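Local coordinates for protein acetylornithine aminotransferase (Aquifex aeolicus, PDB 2EH6) that transfers the amino group of N(2)-acetyl-L-ornithine to 2-oxoglutarate with the help of pyridoxal 5'-phosphate, a step of arginine biosynthesis, at residues Lys108-Arg111 against Asn116-Lys119; Asn300-Lys305 against Glu362-Ala367. One frame throughout, in Å; residues are numbered along the deposited sequence. Where two conformers were deposited one is given.

Contact 1. Residues Lys108-Arg111 against Asn116-Lys119; sequences KYWR and NKWK
The ammonium nitrogen of K117 sits over the indole of W110, with NZ 4.0 Å from the centroid of the six-membered ring and 21° off its normal, a cation-pi contact. Nearer its root the same side chain lies on the pyrrole half: CD stands 3.7 Å from the centroid of the five-membered ring as a CH-pi contact, and CB is 3.7 Å from CG of W110. Beyond CG the lysine is extended, and this straight run carries it across the plate from the pyrrole ring to the benzo ring. The opposite face of the indole is covered by Y109, whose CD2 lies 3.7 Å above the plane, so the ring is sandwiched between its helix neighbour and the lysine. Its NE1 is spent elsewhere, on the backbone oxygen of A174. The contact ties the last turn of helix 95-112 to the connection leading into strand 119-123, the next strand in chain order of the large-domain sheet of this class-III aminotransferase. With no hydrogen bond between the segments, the pairing rests on dispersion and on the lysine's charge over the pi cloud; D206, a long and weak ion partner of NZ, may offset part of that charge.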
ATOM      1  N   LYS A 108       8.549 -18.756   1.682  1.00 30.53           N
ATOM      2  CA  LYS A 108       9.962 -18.762   2.030  1.00 31.54           C
ATOM      3  C   LYS A 108      10.221 -19.619   3.267  1.00 33.21           C
ATOM      4  O   LYS A 108      11.268 -20.266   3.377  1.00 31.76           O
ATOM      5  CB  LYS A 108      10.479 -17.342   2.262  1.00 32.21           C
ATOM      6  CG  LYS A 108      11.973 -17.304   2.497  1.00 31.13           C
ATOM      7  CD  LYS A 108      12.553 -15.924   2.320  1.00 32.53           C
ATOM      8  CE  LYS A 108      14.058 -15.955   2.505  1.00 30.74           C
ATOM      9  NZ  LYS A 108      14.426 -16.457   3.867  1.00 31.20           N
ATOM     10  N   TYR A 109       9.259 -19.635   4.183  1.00 33.04           N
ATOM     11  CA  TYR A 109       9.378 -20.425   5.403  1.00 34.94           C
ATOM     12  C   TYR A 109       9.724 -21.880   5.077  1.00 35.66           C
ATOM     13  O   TYR A 109      10.695 -22.431   5.601  1.00 36.45           O
ATOM     14  CB  TYR A 109       8.064 -20.386   6.180  1.00 33.06           C
ATOM     15  CG  TYR A 109       8.029 -21.313   7.373  1.00 32.14           C
ATOM     16  CD1 TYR A 109       8.841 -21.087   8.481  1.00 33.01           C
ATOM     17  CD2 TYR A 109       7.177 -22.416   7.396  1.00 33.82           C
ATOM     18  CE1 TYR A 109       8.802 -21.933   9.589  1.00 33.99           C
ATOM     19  CE2 TYR A 109       7.131 -23.272   8.498  1.00 34.73           C
ATOM     20  CZ  TYR A 109       7.944 -23.021   9.589  1.00 35.77           C
ATOM     21  OH  TYR A 109       7.901 -23.860  10.681  1.00 38.64           O
ATOM     22  N   TRP A 110       8.921 -22.490   4.208  1.00 34.77           N
ATOM     23  CA  TRP A 110       9.125 -23.881   3.818  1.00 36.01           C
ATOM     24  C   TRP A 110      10.386 -24.079   2.990  1.00 36.37           C
ATOM     25  O   TRP A 110      11.000 -25.144   3.041  1.00 37.38           O
ATOM     26  CB  TRP A 110       7.900 -24.403   3.061  1.00 33.97           C
ATOM     27  CG  TRP A 110       6.685 -24.519   3.932  1.00 36.65           C
ATOM     28  CD1 TRP A 110       5.504 -23.847   3.788  1.00 36.48           C
ATOM     29  CD2 TRP A 110       6.536 -25.346   5.093  1.00 35.90           C
ATOM     30  NE1 TRP A 110       4.630 -24.206   4.786  1.00 36.13           N
ATOM     31  CE2 TRP A 110       5.237 -25.125   5.600  1.00 35.13           C
ATOM     32  CE3 TRP A 110       7.375 -26.257   5.754  1.00 37.17           C
ATOM     33  CZ2 TRP A 110       4.755 -25.780   6.740  1.00 35.99           C
ATOM     34  CZ3 TRP A 110       6.894 -26.909   6.890  1.00 35.69           C
ATOM     35  CH2 TRP A 110       5.595 -26.666   7.369  1.00 36.36           C
ATOM     36  N   ARG A 111      10.775 -23.061   2.231  1.00 36.54           N
ATOM     37  CA  ARG A 111      11.990 -23.140   1.430  1.00 37.34           C
ATOM     38  C   ARG A 111      13.203 -23.163   2.353  1.00 38.41           C
ATOM     39  O   ARG A 111      14.166 -23.898   2.111  1.00 37.40           O
ATOM     40  CB  ARG A 111      12.095 -21.944   0.478  1.00 36.80           C
ATOM     41  CG  ARG A 111      11.195 -22.040  -0.742  1.00 36.68           C
ATOM     42  CD  ARG A 111      11.773 -22.992  -1.782  1.00 36.65           C
ATOM     43  NE  ARG A 111      12.896 -22.404  -2.511  1.00 36.63           N
ATOM     44  CZ  ARG A 111      12.774 -21.530  -3.509  1.00 36.49           C
ATOM     45  NH1 ARG A 111      11.572 -21.135  -3.908  1.00 36.90           N
ATOM     46  NH2 ARG A 111      13.854 -21.053  -4.114  1.00 35.57           N
ATOM     47  N   ASN A 116       9.276 -28.511  -0.196  1.00 52.29           N
ATOM     48  CA  ASN A 116       8.637 -28.004  -1.405  1.00 52.52           C
ATOM     49  C   ASN A 116       7.138 -27.767  -1.254  1.00 51.19           C
ATOM     50  O   ASN A 116       6.320 -28.449  -1.876  1.00 51.76           O
ATOM     51  CB  ASN A 116       8.894 -28.969  -2.571  1.00 55.18           C
ATOM     52  CG  ASN A 116       8.268 -28.496  -3.871  1.00 57.98           C
ATOM     53  OD1 ASN A 116       8.513 -27.375  -4.324  1.00 59.36           O
ATOM     54  ND2 ASN A 116       7.457 -29.354  -4.482  1.00 59.42           N
ATOM     55  N   LYS A 117       6.781 -26.796  -0.420  1.00 48.05           N
ATOM     56  CA  LYS A 117       5.382 -26.451  -0.206  1.00 45.69           C
ATOM     57  C   LYS A 117       5.204 -25.021  -0.695  1.00 43.24           C
ATOM     58  O   LYS A 117       5.813 -24.100  -0.160  1.00 42.50           O
ATOM     59  CB  LYS A 117       5.028 -26.537   1.278  1.00 44.05           C
ATOM     60  CG  LYS A 117       5.195 -27.916   1.878  1.00 44.47           C
ATOM     61  CD  LYS A 117       4.730 -27.926   3.319  1.00 45.29           C
ATOM     62  CE  LYS A 117       4.723 -29.327   3.888  1.00 45.86           C
ATOM     63  NZ  LYS A 117       4.048 -29.359   5.210  1.00 46.89           N
ATOM     64  N   TRP A 118       4.379 -24.837  -1.716  1.00 41.21           N
ATOM     65  CA  TRP A 118       4.172 -23.505  -2.258  1.00 40.66           C
ATOM     66  C   TRP A 118       2.725 -23.196  -2.623  1.00 39.58           C
ATOM     67  O   TRP A 118       2.422 -22.092  -3.076  1.00 37.65           O
ATOM     68  CB  TRP A 118       5.065 -23.289  -3.489  1.00 42.15           C
ATOM     69  CG  TRP A 118       4.849 -24.374  -4.504  0.50 42.45           C
ATOM     70  CD1 TRP A 118       5.413 -25.618  -4.506  0.50 43.51           C
ATOM     71  CD2 TRP A 118       3.931 -24.350  -5.605  0.50 42.81           C
ATOM     72  NE1 TRP A 118       4.902 -26.372  -5.535  0.50 43.70           N
ATOM     73  CE2 TRP A 118       3.990 -25.619  -6.226  0.50 43.15           C
ATOM     74  CE3 TRP A 118       3.061 -23.383  -6.124  0.50 41.66           C
ATOM     75  CZ2 TRP A 118       3.211 -25.944  -7.342  0.50 42.17           C
ATOM     76  CZ3 TRP A 118       2.287 -23.707  -7.236  0.50 41.57           C
ATOM     77  CH2 TRP A 118       2.369 -24.978  -7.831  0.50 41.04           C
ATOM     78  N   LYS A 119       1.837 -24.167  -2.421  1.00 36.21           N
ATOM     79  CA  LYS A 119       0.427 -23.980  -2.735  1.00 35.12           C
ATOM     80  C   LYS A 119      -0.353 -23.449  -1.539  1.00 32.79           C
ATOM     81  O   LYS A 119       0.064 -23.585  -0.392  1.00 32.12           O
ATOM     82  CB  LYS A 119      -0.206 -25.298  -3.188  1.00 37.02           C
ATOM     83  CG  LYS A 119       0.435 -25.923  -4.415  1.00 39.72           C
ATOM     84  CD  LYS A 119      -0.317 -27.186  -4.830  1.00 42.83           C
ATOM     85  CE  LYS A 119       0.353 -27.856  -6.019  1.00 43.22           C
ATOM     86  NZ  LYS A 119      -0.395 -29.071  -6.443  1.00 46.82           N
TER

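Contact 2. Residues Asn300-Lys305 against Glu362-Ala367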
ATOM      1  N   ASN A 300     -24.000  -6.653  20.849  1.00 34.60           N
ATOM      2  CA  ASN A 300     -25.063  -7.623  21.097  1.00 36.11           C
ATOM      3  C   ASN A 300     -26.414  -6.923  21.055  1.00 33.68           C
ATOM      4  O   ASN A 300     -27.394  -7.467  20.551  1.00 33.42           O
ATOM      5  CB  ASN A 300     -24.869  -8.304  22.454  1.00 39.00           C
ATOM      6  CG  ASN A 300     -23.583  -9.098  22.521  1.00 44.62           C
ATOM      7  OD1 ASN A 300     -23.217  -9.784  21.566  1.00 47.34           O
ATOM      8  ND2 ASN A 300     -22.893  -9.019  23.655  1.00 46.68           N
ATOM      9  N   TYR A 301     -26.452  -5.707  21.590  1.00 34.15           N
ATOM     10  CA  TYR A 301     -27.667  -4.900  21.604  1.00 33.50           C
ATOM     11  C   TYR A 301     -28.136  -4.706  20.163  1.00 33.61           C
ATOM     12  O   TYR A 301     -29.286  -4.984  19.821  1.00 32.28           O
ATOM     13  CB  TYR A 301     -27.369  -3.535  22.228  1.00 34.78           C
ATOM     14  CG  TYR A 301     -28.554  -2.599  22.305  1.00 37.37           C
ATOM     15  CD1 TYR A 301     -29.560  -2.792  23.253  1.00 38.80           C
ATOM     16  CD2 TYR A 301     -28.661  -1.507  21.443  1.00 37.39           C
ATOM     17  CE1 TYR A 301     -30.642  -1.918  23.343  1.00 38.76           C
ATOM     18  CE2 TYR A 301     -29.740  -0.629  21.524  1.00 38.38           C
ATOM     19  CZ  TYR A 301     -30.725  -0.841  22.476  1.00 39.69           C
ATOM     20  OH  TYR A 301     -31.793   0.022  22.566  1.00 39.29           O
ATOM     21  N   PHE A 302     -27.224  -4.229  19.324  1.00 32.71           N
ATOM     22  CA  PHE A 302     -27.502  -3.975  17.914  1.00 33.42           C
ATOM     23  C   PHE A 302     -27.979  -5.240  17.197  1.00 33.88           C
ATOM     24  O   PHE A 302     -28.978  -5.215  16.480  1.00 31.75           O
ATOM     25  CB  PHE A 302     -26.234  -3.408  17.252  1.00 34.48           C
ATOM     26  CG  PHE A 302     -26.411  -2.983  15.812  1.00 33.69           C
ATOM     27  CD1 PHE A 302     -27.667  -2.697  15.289  1.00 34.53           C
ATOM     28  CD2 PHE A 302     -25.299  -2.818  14.994  1.00 33.70           C
ATOM     29  CE1 PHE A 302     -27.809  -2.251  13.968  1.00 34.07           C
ATOM     30  CE2 PHE A 302     -25.434  -2.372  13.678  1.00 33.69           C
ATOM     31  CZ  PHE A 302     -26.687  -2.089  13.167  1.00 32.37           C
ATOM     32  N   LYS A 303     -27.275  -6.349  17.397  1.00 35.36           N
ATOM     33  CA  LYS A 303     -27.656  -7.598  16.749  1.00 36.73           C
ATOM     34  C   LYS A 303     -29.088  -7.989  17.117  1.00 37.89           C
ATOM     35  O   LYS A 303     -29.878  -8.377  16.252  1.00 38.18           O
ATOM     36  CB  LYS A 303     -26.683  -8.719  17.135  1.00 37.45           C
ATOM     37  CG  LYS A 303     -26.835  -9.987  16.303  1.00 38.74           C
ATOM     38  CD  LYS A 303     -25.723 -10.988  16.596  1.00 38.61           C
ATOM     39  CE  LYS A 303     -25.823 -12.210  15.693  1.00 40.58           C
ATOM     40  NZ  LYS A 303     -24.732 -13.196  15.954  1.00 40.41           N
ATOM     41  N   GLU A 304     -29.430  -7.871  18.395  1.00 38.35           N
ATOM     42  CA  GLU A 304     -30.775  -8.218  18.835  1.00 40.98           C
ATOM     43  C   GLU A 304     -31.845  -7.336  18.198  1.00 40.12           C
ATOM     44  O   GLU A 304     -32.905  -7.826  17.806  1.00 39.49           O
ATOM     45  CB  GLU A 304     -30.876  -8.143  20.360  1.00 43.51           C
ATOM     46  CG  GLU A 304     -30.110  -9.251  21.065  1.00 49.65           C
ATOM     47  CD  GLU A 304     -30.455 -10.632  20.517  1.00 52.66           C
ATOM     48  OE1 GLU A 304     -31.647 -11.016  20.559  1.00 52.62           O
ATOM     49  OE2 GLU A 304     -29.531 -11.329  20.042  1.00 54.47           O
ATOM     50  N   LYS A 305     -31.569  -6.039  18.096  1.00 39.60           N
ATOM     51  CA  LYS A 305     -32.519  -5.111  17.492  1.00 39.19           C
ATOM     52  C   LYS A 305     -32.707  -5.442  16.013  1.00 39.32           C
ATOM     53  O   LYS A 305     -33.809  -5.331  15.478  1.00 38.46           O
ATOM     54  CB  LYS A 305     -32.031  -3.667  17.646  1.00 41.10           C
ATOM     55  CG  LYS A 305     -31.917  -3.201  19.089  1.00 42.79           C
ATOM     56  CD  LYS A 305     -33.251  -3.334  19.816  1.00 45.72           C
ATOM     57  CE  LYS A 305     -33.127  -2.944  21.276  1.00 47.65           C
ATOM     58  NZ  LYS A 305     -34.436  -2.997  21.986  1.00 50.11           N
ATOM     59  N   GLU A 362     -27.719   4.660  22.046  1.00 40.63           N
ATOM     60  CA  GLU A 362     -28.593   5.721  21.558  1.00 42.60           C
ATOM     61  C   GLU A 362     -28.454   5.846  20.043  1.00 41.42           C
ATOM     62  O   GLU A 362     -29.436   6.067  19.339  1.00 41.58           O
ATOM     63  CB  GLU A 362     -28.226   7.051  22.218  1.00 45.66           C
ATOM     64  CG  GLU A 362     -29.066   8.228  21.754  1.00 51.52           C
ATOM     65  CD  GLU A 362     -28.509   9.557  22.230  1.00 55.11           C
ATOM     66  OE1 GLU A 362     -27.415   9.946  21.764  1.00 57.19           O
ATOM     67  OE2 GLU A 362     -29.164  10.210  23.073  1.00 58.00           O
ATOM     68  N   HIS A 363     -27.225   5.707  19.555  1.00 41.26           N
ATOM     69  CA  HIS A 363     -26.936   5.792  18.122  1.00 40.26           C
ATOM     70  C   HIS A 363     -27.507   4.577  17.400  1.00 38.05           C
ATOM     71  O   HIS A 363     -28.057   4.691  16.302  1.00 37.06           O
ATOM     72  CB  HIS A 363     -25.426   5.856  17.900  1.00 42.32           C
ATOM     73  CG  HIS A 363     -24.782   7.080  18.473  1.00 46.18           C
ATOM     74  ND1 HIS A 363     -23.462   7.107  18.876  1.00 46.36           N
ATOM     75  CD2 HIS A 363     -25.265   8.327  18.678  1.00 46.83           C
ATOM     76  CE1 HIS A 363     -23.160   8.319  19.304  1.00 46.64           C
ATOM     77  NE2 HIS A 363     -24.236   9.080  19.193  1.00 48.10           N
ATOM     78  N   ILE A 364     -27.368   3.412  18.022  1.00 35.47           N
ATOM     79  CA  ILE A 364     -27.888   2.178  17.450  1.00 34.93           C
ATOM     80  C   ILE A 364     -29.394   2.325  17.231  1.00 34.94           C
ATOM     81  O   ILE A 364     -29.914   1.963  16.178  1.00 34.64           O
ATOM     82  CB  ILE A 364     -27.626   0.970  18.385  1.00 34.23           C
ATOM     83  CG1 ILE A 364     -26.120   0.734  18.536  1.00 34.58           C
ATOM     84  CG2 ILE A 364     -28.311  -0.275  17.839  1.00 35.16           C
ATOM     85  CD1 ILE A 364     -25.386   0.443  17.232  1.00 30.63           C
ATOM     86  N   ASP A 365     -30.089   2.868  18.226  1.00 35.49           N
ATOM     87  CA  ASP A 365     -31.533   3.055  18.122  1.00 37.08           C
ATOM     88  C   ASP A 365     -31.891   3.922  16.926  1.00 36.80           C
ATOM     89  O   ASP A 365     -32.850   3.642  16.205  1.00 37.84           O
ATOM     90  CB  ASP A 365     -32.092   3.689  19.400  1.00 37.32           C
ATOM     91  CG  ASP A 365     -31.971   2.777  20.601  1.00 38.40           C
ATOM     92  OD1 ASP A 365     -31.999   1.542  20.408  1.00 38.02           O
ATOM     93  OD2 ASP A 365     -31.857   3.291  21.736  1.00 39.70           O
ATOM     94  N   ARG A 366     -31.110   4.976  16.723  1.00 37.38           N
ATOM     95  CA  ARG A 366     -31.317   5.895  15.613  1.00 38.52           C
ATOM     96  C   ARG A 366     -31.267   5.132  14.296  1.00 37.91           C
ATOM     97  O   ARG A 366     -32.151   5.273  13.448  1.00 38.16           O
ATOM     98  CB  ARG A 366     -30.227   6.968  15.625  1.00 42.49           C
ATOM     99  CG  ARG A 366     -30.178   7.794  16.899  1.00 48.62           C
ATOM    100  CD  ARG A 366     -31.164   8.941  16.843  1.00 52.97           C
ATOM    101  NE  ARG A 366     -30.830   9.870  15.767  1.00 58.23           N
ATOM    102  CZ  ARG A 366     -31.549  10.942  15.446  1.00 60.39           C
ATOM    103  NH1 ARG A 366     -32.657  11.231  16.118  1.00 61.86           N
ATOM    104  NH2 ARG A 366     -31.159  11.726  14.449  1.00 61.59           N
ATOM    105  N   ALA A 367     -30.225   4.321  14.128  1.00 36.28           N
ATOM    106  CA  ALA A 367     -30.055   3.537  12.909  1.00 36.06           C
ATOM    107  C   ALA A 367     -31.182   2.519  12.744  1.00 35.70           C
ATOM    108  O   ALA A 367     -31.704   2.331  11.644  1.00 35.65           O
ATOM    109  CB  ALA A 367     -28.708   2.826  12.929  1.00 35.66           C
TER
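Segments 300-305 of the long helix and 362-367 of the last helix run side by side in nearly the same direction, their axes 10.1 Å apart and crossing at -21°, with F302 and I364 at the closest approach of the backbones. I364 fills the interface with both its branches. CG2 comes within 3.6 Å of CD1 of F302 and also meets Y301, while CD1 rests over the face of the F302 ring, 4.2 Å from its centroid, as a CH-pi contact. Beyond this apolar patch Y301 reaches across to D365: its OH donates to OD1 over 2.6 Å, entering on the syn side of the carboxylate, whose plane is turned 64° from the phenol ring. The tyrosine CG stands anti to the backbone N (chi1 -180°), which carries the ring across to the neighbouring helix, and CG of K305 lies against one ring face near its rim. A phenylalanine in place of Y301 would probably keep the contact with I364 but leave D365 OD1 without its phenol donor. F302 meets the rings of F33 and F353, linking the helix pair to the mixed sheet built from N- and C-terminal strands. The pairing is thus apolar on its buried side and closed by one short hydrogen bond, probably charge-assisted, and K305 NZ, 5.4 Å from D365 OD1, would be expected to favour the ionised carboxylate.

In the fold
Contacts 1 and 2 follow one another along the chain and lie on opposite sides of its centre, their own centres 46 Å apart and their nearest atoms about 31 Å apart. Contact 1 belongs to the region of the large-domain sheet, at whose edge the cofactor sits: helix 95-112 begins at G95 and T96, which bind pyridoxal phosphate, and 108-111 is its far end, close to the second subunit, where R111 forms a salt bridge to E148 of that subunit. Contact 2 packs the long helix 275-308 against the last helix, 361-374, beside the smaller-domain sheet, and no other chain touches its segments. Neither contact includes a residue known to bind cofactor or substrate.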